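Local atomic coordinates of amidohydrolase (Thermotoga maritima, PDB entry 3OOQ), a protein that probably hydrolyses amide-type bonds, perhaps acting as an allantoinase. Residues 92-97 against 144-149; 327-332 against 367-372. All coordinates share one frame; numbering follows the deposited sequence.

Starting from the N terminus, the chain passes strand 54-64 and enters the long loop holding residues 92-97. It then runs through helix 103-108 and strands 112-117 and 125-133 before strand 143-153 brings residues 144-149 back, so contact 1 closes a loop of 46 intervening residues. Contact 2 opens later, at the start of helix 329-334, and closes a shorter loop of 34 intervening residues, its second segment, 367-372, lying between strands 361-364 and 375-380. The two loops follow in series, neither nested nor crossed. The centres of contact 1 and contact 2 lie about 30 Å apart. Contact 1 ties a connecting loop to a strand; contact 2 ties a helix start to a turn.

Contact 1 of 2, residues 92-97 against 144-149; sequences KALDGF and VKDPAG
Lys92 reaches across to Asp146 in a salt bridge, with NZ of Lys92 2.6 Å from OD2 of Asp146. The ammonium meets OD2 on its syn lone pair, and Lys92 NZ is also 3.0 Å from Asp146 OD1. The lysine chain bends at chi3 (61°) instead of running straight; it crosses the aspartate side chain at about a right angle, and Lys92 CE lies 3.2 Å from Asp146 OD1. Ala93 begins a 3-10 turn, in which Asp95 N bonds to Lys92 O at 3.0 Å; the backbone of Ala93 hydrogen-bonds with that of Gln128 on strand 125-133. Leu94 follows within this turn and brings CD2 to 3.9 Å from Asp146 OD2, a methyl contact beside the charged pair. Asp95 forms salt bridges with Arg180 and Arg238 of a second subunit, so segment 92-97 takes part in both an intrachain bridge and a subunit interface. On the facing segment, Asp146 precedes a cis peptide bond to Pro147 and follows a classic beta bulge, where the backbones of Val144 and Lys145 share one partner, Val131. Its carboxylate is carried to the lysine with CG anti to the backbone N (chi1 173°). Replacing the aspartate, with an alanine here for instance, takes away the carboxylate and is likely to leave the Lys92 ammonium without its anionic mate across this contact. A single opposite-charge pair thus joins the loop after strand 54-64 to strand 143-153 of the large mixed sheet in this TIM-barrel-clan amidohydrolase, and the close ammonium would probably favour the ionised carboxylate.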
loop_
_atom_site.group_PDB
_atom_site.type_symbol
_atom_site.label_atom_id
_atom_site.label_comp_id
_atom_site.label_asym_id
_atom_site.label_seq_id
_atom_site.Cartn_x
_atom_site.Cartn_y
_atom_site.Cartn_z
ATOM N N LYS F 92 -12.612 -11.345 -27.657
ATOM C CA LYS F 92 -13.837 -12.037 -28.072
ATOM C C LYS F 92 -14.359 -12.958 -26.970
ATOM O O LYS F 92 -13.598 -13.729 -26.392
ATOM C CB LYS F 92 -13.575 -12.883 -29.332
ATOM C CG LYS F 92 -12.714 -12.238 -30.419
ATOM C CD LYS F 92 -12.616 -13.131 -31.706
ATOM C CE LYS F 92 -14.012 -13.359 -32.332
ATOM N NZ LYS F 92 -13.984 -13.944 -33.730
ATOM N N ALA F 93 -15.657 -12.892 -26.694
ATOM C CA ALA F 93 -16.296 -13.857 -25.816
ATOM C C ALA F 93 -16.027 -15.295 -26.269
ATOM O O ALA F 93 -15.874 -16.196 -25.438
ATOM C CB ALA F 93 -17.777 -13.604 -25.741
ATOM N N LEU F 94 -15.952 -15.502 -27.582
ATOM C CA LEU F 94 -15.646 -16.824 -28.139
ATOM C C LEU F 94 -14.399 -17.434 -27.503
ATOM O O LEU F 94 -14.342 -18.639 -27.272
ATOM C CB LEU F 94 -15.442 -16.750 -29.667
ATOM C CG LEU F 94 -15.361 -18.074 -30.427
ATOM C CD1 LEU F 94 -16.752 -18.703 -30.486
ATOM C CD2 LEU F 94 -14.774 -17.901 -31.846
ATOM N N ASP F 95 -13.404 -16.594 -27.248
ATOM C CA ASP F 95 -12.116 -17.057 -26.743
ATOM C C ASP F 95 -12.111 -17.336 -25.233
ATOM O O ASP F 95 -11.088 -17.749 -24.683
ATOM C CB ASP F 95 -11.022 -16.039 -27.079
ATOM C CG ASP F 95 -10.725 -15.952 -28.572
ATOM O OD1 ASP F 95 -10.999 -16.919 -29.310
ATOM O OD2 ASP F 95 -10.211 -14.904 -29.010
ATOM N N GLY F 96 -13.243 -17.113 -24.572
ATOM C CA GLY F 96 -13.390 -17.408 -23.149
ATOM C C GLY F 96 -14.460 -18.455 -22.882
ATOM O O GLY F 96 -14.662 -18.870 -21.732
ATOM N N PHE F 97 -15.146 -18.883 -23.944
ATOM C CA PHE F 97 -16.293 -19.791 -23.847
ATOM C C PHE F 97 -15.889 -21.262 -23.631
ATOM O O PHE F 97 -15.163 -21.829 -24.440
ATOM C CB PHE F 97 -17.170 -19.657 -25.105
ATOM C CG PHE F 97 -18.347 -20.599 -25.134
ATOM C CD1 PHE F 97 -19.499 -20.325 -24.397
ATOM C CD2 PHE F 97 -18.311 -21.760 -25.910
ATOM C CE1 PHE F 97 -20.580 -21.205 -24.401
ATOM C CE2 PHE F 97 -19.405 -22.645 -25.933
ATOM C CZ PHE F 97 -20.536 -22.365 -25.175
ATOM N N VAL F 144 -22.604 -19.937 -34.771
ATOM C CA VAL F 144 -23.626 -19.557 -35.749
ATOM C C VAL F 144 -23.249 -18.245 -36.445
ATOM O O VAL F 144 -23.397 -18.108 -37.663
ATOM C CB VAL F 144 -25.023 -19.430 -35.089
ATOM C CG1 VAL F 144 -26.086 -19.064 -36.110
ATOM C CG2 VAL F 144 -25.397 -20.718 -34.396
ATOM N N LYS F 145 -22.755 -17.281 -35.672
ATOM C CA LYS F 145 -22.431 -15.975 -36.222
ATOM C C LYS F 145 -21.356 -15.356 -35.366
ATOM O O LYS F 145 -21.568 -15.105 -34.179
ATOM C CB LYS F 145 -23.667 -15.062 -36.243
ATOM C CG LYS F 145 -23.388 -13.717 -36.851
ATOM C CD LYS F 145 -24.628 -12.854 -36.906
ATOM C CE LYS F 145 -24.293 -11.498 -37.499
ATOM N NZ LYS F 145 -25.478 -10.610 -37.489
ATOM N N ASP F 146 -20.204 -15.122 -35.974
ATOM C CA ASP F 146 -19.068 -14.565 -35.261
ATOM C C ASP F 146 -18.283 -13.668 -36.197
ATOM O O ASP F 146 -17.886 -14.121 -37.278
ATOM C CB ASP F 146 -18.164 -15.689 -34.775
ATOM C CG ASP F 146 -16.880 -15.178 -34.176
ATOM O OD1 ASP F 146 -16.930 -14.467 -33.154
ATOM O OD2 ASP F 146 -15.816 -15.490 -34.730
ATOM N N PRO F 147 -18.057 -12.396 -35.806
ATOM C CA PRO F 147 -18.592 -11.698 -34.619
ATOM C C PRO F 147 -20.054 -11.308 -34.834
ATOM O O PRO F 147 -20.488 -11.188 -35.979
ATOM C CB PRO F 147 -17.736 -10.431 -34.550
ATOM C CG PRO F 147 -17.348 -10.167 -35.986
ATOM C CD PRO F 147 -17.130 -11.544 -36.579
ATOM N N ALA F 148 -20.803 -11.107 -33.755
ATOM C CA ALA F 148 -22.211 -10.762 -33.870
ATOM C C ALA F 148 -22.533 -9.344 -33.382
ATOM O O ALA F 148 -23.615 -8.815 -33.636
ATOM C CB ALA F 148 -23.067 -11.791 -33.154
ATOM N N GLY F 149 -21.594 -8.733 -32.673
ATOM C CA GLY F 149 -21.812 -7.428 -32.060
ATOM C C GLY F 149 -20.589 -6.951 -31.279
ATOM O O GLY F 149 -19.716 -7.750 -30.941
#

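Contact 2 of 2, residues 327-332 against 367-372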
loop_
_atom_site.group_PDB
_atom_site.type_symbol
_atom_site.label_atom_id
_atom_site.label_comp_id
_atom_site.label_asym_id
_atom_site.label_seq_id
_atom_site.Cartn_x
_atom_site.Cartn_y
_atom_site.Cartn_z
ATOM N N ALA F 327 -48.209 -9.122 -19.022
ATOM C CA ALA F 327 -47.663 -9.693 -20.244
ATOM C C ALA F 327 -48.426 -10.954 -20.660
ATOM O O ALA F 327 -48.808 -11.759 -19.817
ATOM C CB ALA F 327 -46.181 -10.006 -20.071
ATOM N N LYS F 328 -48.618 -11.127 -21.964
ATOM C CA LYS F 328 -49.410 -12.239 -22.484
ATOM C C LYS F 328 -48.533 -13.324 -23.082
ATOM O O LYS F 328 -47.505 -13.038 -23.698
ATOM C CB LYS F 328 -50.420 -11.732 -23.521
ATOM C CG LYS F 328 -51.313 -10.625 -22.987
ATOM C CD LYS F 328 -51.564 -9.574 -24.065
ATOM C CE LYS F 328 -52.257 -8.322 -23.491
ATOM N NZ LYS F 328 -52.231 -7.196 -24.464
ATOM N N GLU F 329 -48.980 -14.570 -22.918
ATOM C CA GLU F 329 -48.231 -15.759 -23.309
ATOM C C GLU F 329 -47.622 -15.706 -24.717
ATOM O O GLU F 329 -46.436 -15.989 -24.883
ATOM C CB GLU F 329 -49.128 -17.003 -23.171
ATOM C CG GLU F 329 -48.489 -18.267 -23.711
ATOM C CD GLU F 329 -49.500 -19.385 -23.957
ATOM O OE1 GLU F 329 -50.510 -19.448 -23.219
ATOM O OE2 GLU F 329 -49.276 -20.200 -24.887
ATOM N N GLU F 330 -48.448 -15.369 -25.713
ATOM C CA GLU F 330 -48.049 -15.329 -27.126
ATOM C C GLU F 330 -46.821 -14.428 -27.308
ATOM O O GLU F 330 -45.855 -14.798 -27.986
ATOM C CB GLU F 330 -49.230 -14.815 -27.983
ATOM C CG GLU F 330 -49.071 -14.907 -29.499
ATOM C CD GLU F 330 -50.273 -14.313 -30.269
ATOM O OE1 GLU F 330 -50.047 -13.666 -31.318
ATOM O OE2 GLU F 330 -51.432 -14.490 -29.821
ATOM N N ASP F 331 -46.872 -13.254 -26.692
ATOM C CA ASP F 331 -45.777 -12.270 -26.733
ATOM C C ASP F 331 -44.513 -12.761 -26.007
ATOM O O ASP F 331 -43.372 -12.627 -26.508
ATOM C CB ASP F 331 -46.242 -10.953 -26.092
ATOM C CG ASP F 331 -47.248 -10.196 -26.949
ATOM O OD1 ASP F 331 -47.176 -10.286 -28.192
ATOM O OD2 ASP F 331 -48.106 -9.490 -26.374
ATOM N N LEU F 332 -44.725 -13.312 -24.815
ATOM C CA LEU F 332 -43.631 -13.823 -24.004
ATOM C C LEU F 332 -42.905 -14.968 -24.699
ATOM O O LEU F 332 -41.689 -15.127 -24.540
ATOM C CB LEU F 332 -44.149 -14.267 -22.643
ATOM C CG LEU F 332 -44.646 -13.134 -21.757
ATOM C CD1 LEU F 332 -45.519 -13.691 -20.635
ATOM C CD2 LEU F 332 -43.449 -12.334 -21.172
ATOM N N HIS F 367 -46.987 -27.356 -21.263
ATOM C CA HIS F 367 -46.648 -25.991 -21.645
ATOM C C HIS F 367 -45.422 -25.493 -20.844
ATOM O O HIS F 367 -45.359 -25.706 -19.632
ATOM C CB HIS F 367 -47.845 -25.060 -21.436
ATOM C CG HIS F 367 -47.708 -23.750 -22.152
ATOM N ND1 HIS F 367 -46.778 -22.795 -21.793
ATOM C CD2 HIS F 367 -48.371 -23.244 -23.220
ATOM C CE1 HIS F 367 -46.869 -21.761 -22.610
ATOM N NE2 HIS F 367 -47.834 -22.006 -23.480
ATOM N N PRO F 368 -44.450 -24.836 -21.511
ATOM C CA PRO F 368 -43.216 -24.385 -20.823
ATOM C C PRO F 368 -43.438 -23.380 -19.698
ATOM O O PRO F 368 -42.589 -23.248 -18.820
ATOM C CB PRO F 368 -42.406 -23.728 -21.948
ATOM C CG PRO F 368 -42.878 -24.437 -23.192
ATOM C CD PRO F 368 -44.359 -24.623 -22.965
ATOM N N PHE F 369 -44.560 -22.673 -19.722
ATOM C CA PHE F 369 -44.862 -21.701 -18.666
ATOM C C PHE F 369 -45.667 -22.359 -17.558
ATOM O O PHE F 369 -46.131 -21.689 -16.639
ATOM C CB PHE F 369 -45.636 -20.483 -19.210
ATOM C CG PHE F 369 -44.874 -19.653 -20.223
ATOM C CD1 PHE F 369 -43.504 -19.825 -20.420
ATOM C CD2 PHE F 369 -45.539 -18.661 -20.970
ATOM C CE1 PHE F 369 -42.810 -19.049 -21.367
ATOM C CE2 PHE F 369 -44.854 -17.894 -21.918
ATOM C CZ PHE F 369 -43.478 -18.078 -22.099
ATOM N N ASP F 370 -45.872 -23.667 -17.673
ATOM C CA ASP F 370 -46.518 -24.418 -16.611
ATOM C C ASP F 370 -45.380 -25.018 -15.827
ATOM O O ASP F 370 -44.558 -25.764 -16.378
ATOM C CB ASP F 370 -47.450 -25.513 -17.161
ATOM C CG ASP F 370 -48.235 -26.248 -16.057
ATOM O OD1 ASP F 370 -47.757 -26.392 -14.911
ATOM O OD2 ASP F 370 -49.362 -26.700 -16.348
HETATM N N MSE F 371 -45.320 -24.680 -14.545
HETATM C CA MSE F 371 -44.172 -25.086 -13.726
HETATM C C MSE F 371 -44.108 -26.603 -13.499
HETATM O O MSE F 371 -43.098 -27.119 -13.025
HETATM C CB MSE F 371 -44.124 -24.308 -12.416
HETATM C CG MSE F 371 -43.862 -22.794 -12.598
HETATM SE SE MSE F 371 -42.172 -22.393 -13.555
HETATM C CE MSE F 371 -42.886 -21.958 -15.336
ATOM N N LYS F 372 -45.167 -27.323 -13.878
ATOM C CA LYS F 372 -45.119 -28.772 -13.796
ATOM C C LYS F 372 -44.400 -29.382 -14.993
ATOM O O LYS F 372 -43.970 -30.533 -14.943
ATOM C CB LYS F 372 -46.523 -29.358 -13.656
ATOM C CG LYS F 372 -47.145 -29.041 -12.321
ATOM C CD LYS F 372 -48.491 -29.700 -12.175
ATOM C CE LYS F 372 -49.000 -29.500 -10.763
ATOM N NZ LYS F 372 -50.474 -29.481 -10.738
#
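His367 and Glu329 meet through one hydrogen bond, from NE2 of His367 to OE2 of Glu329, 2.7 Å long with an N-H...O angle of 151°. The carboxylate and imidazole planes stand 79° apart; the nitrogen approaches OE2 from above the carboxylate plane, while OE2 sits near the plane at the ring's edge. Glu329 has CG anti to the backbone N (chi1 173°) and an extended chain beyond, which carries the carboxylate out to the imidazole. Beside this pair, Phe369 brings CE2 to 3.8 Å from CB of Leu332 and CD2 to 4.0 Å from CG of Glu329. In the next shell, the backbone N of Phe369 donates to ND1 of His367 at 3.0 Å, almost within the imidazole plane. The bond lies within a type I beta turn from His367 to Asp370. Farther out, Phe15 meets the imidazole nearly perpendicularly, Ala319 and Ala320 of helix 315-321 pack on Phe369, and Arg324 of a third subunit hydrogen-bonds to Pro368 O and Asp370 O. Both imidazole nitrogens are thereby engaged: accepting at ND1 fixes the ring's rotation and leaves NE2 to donate, so the loop between strands 361-364 and 375-380 binds helix 329-334 by a polar bond alongside apolar packing.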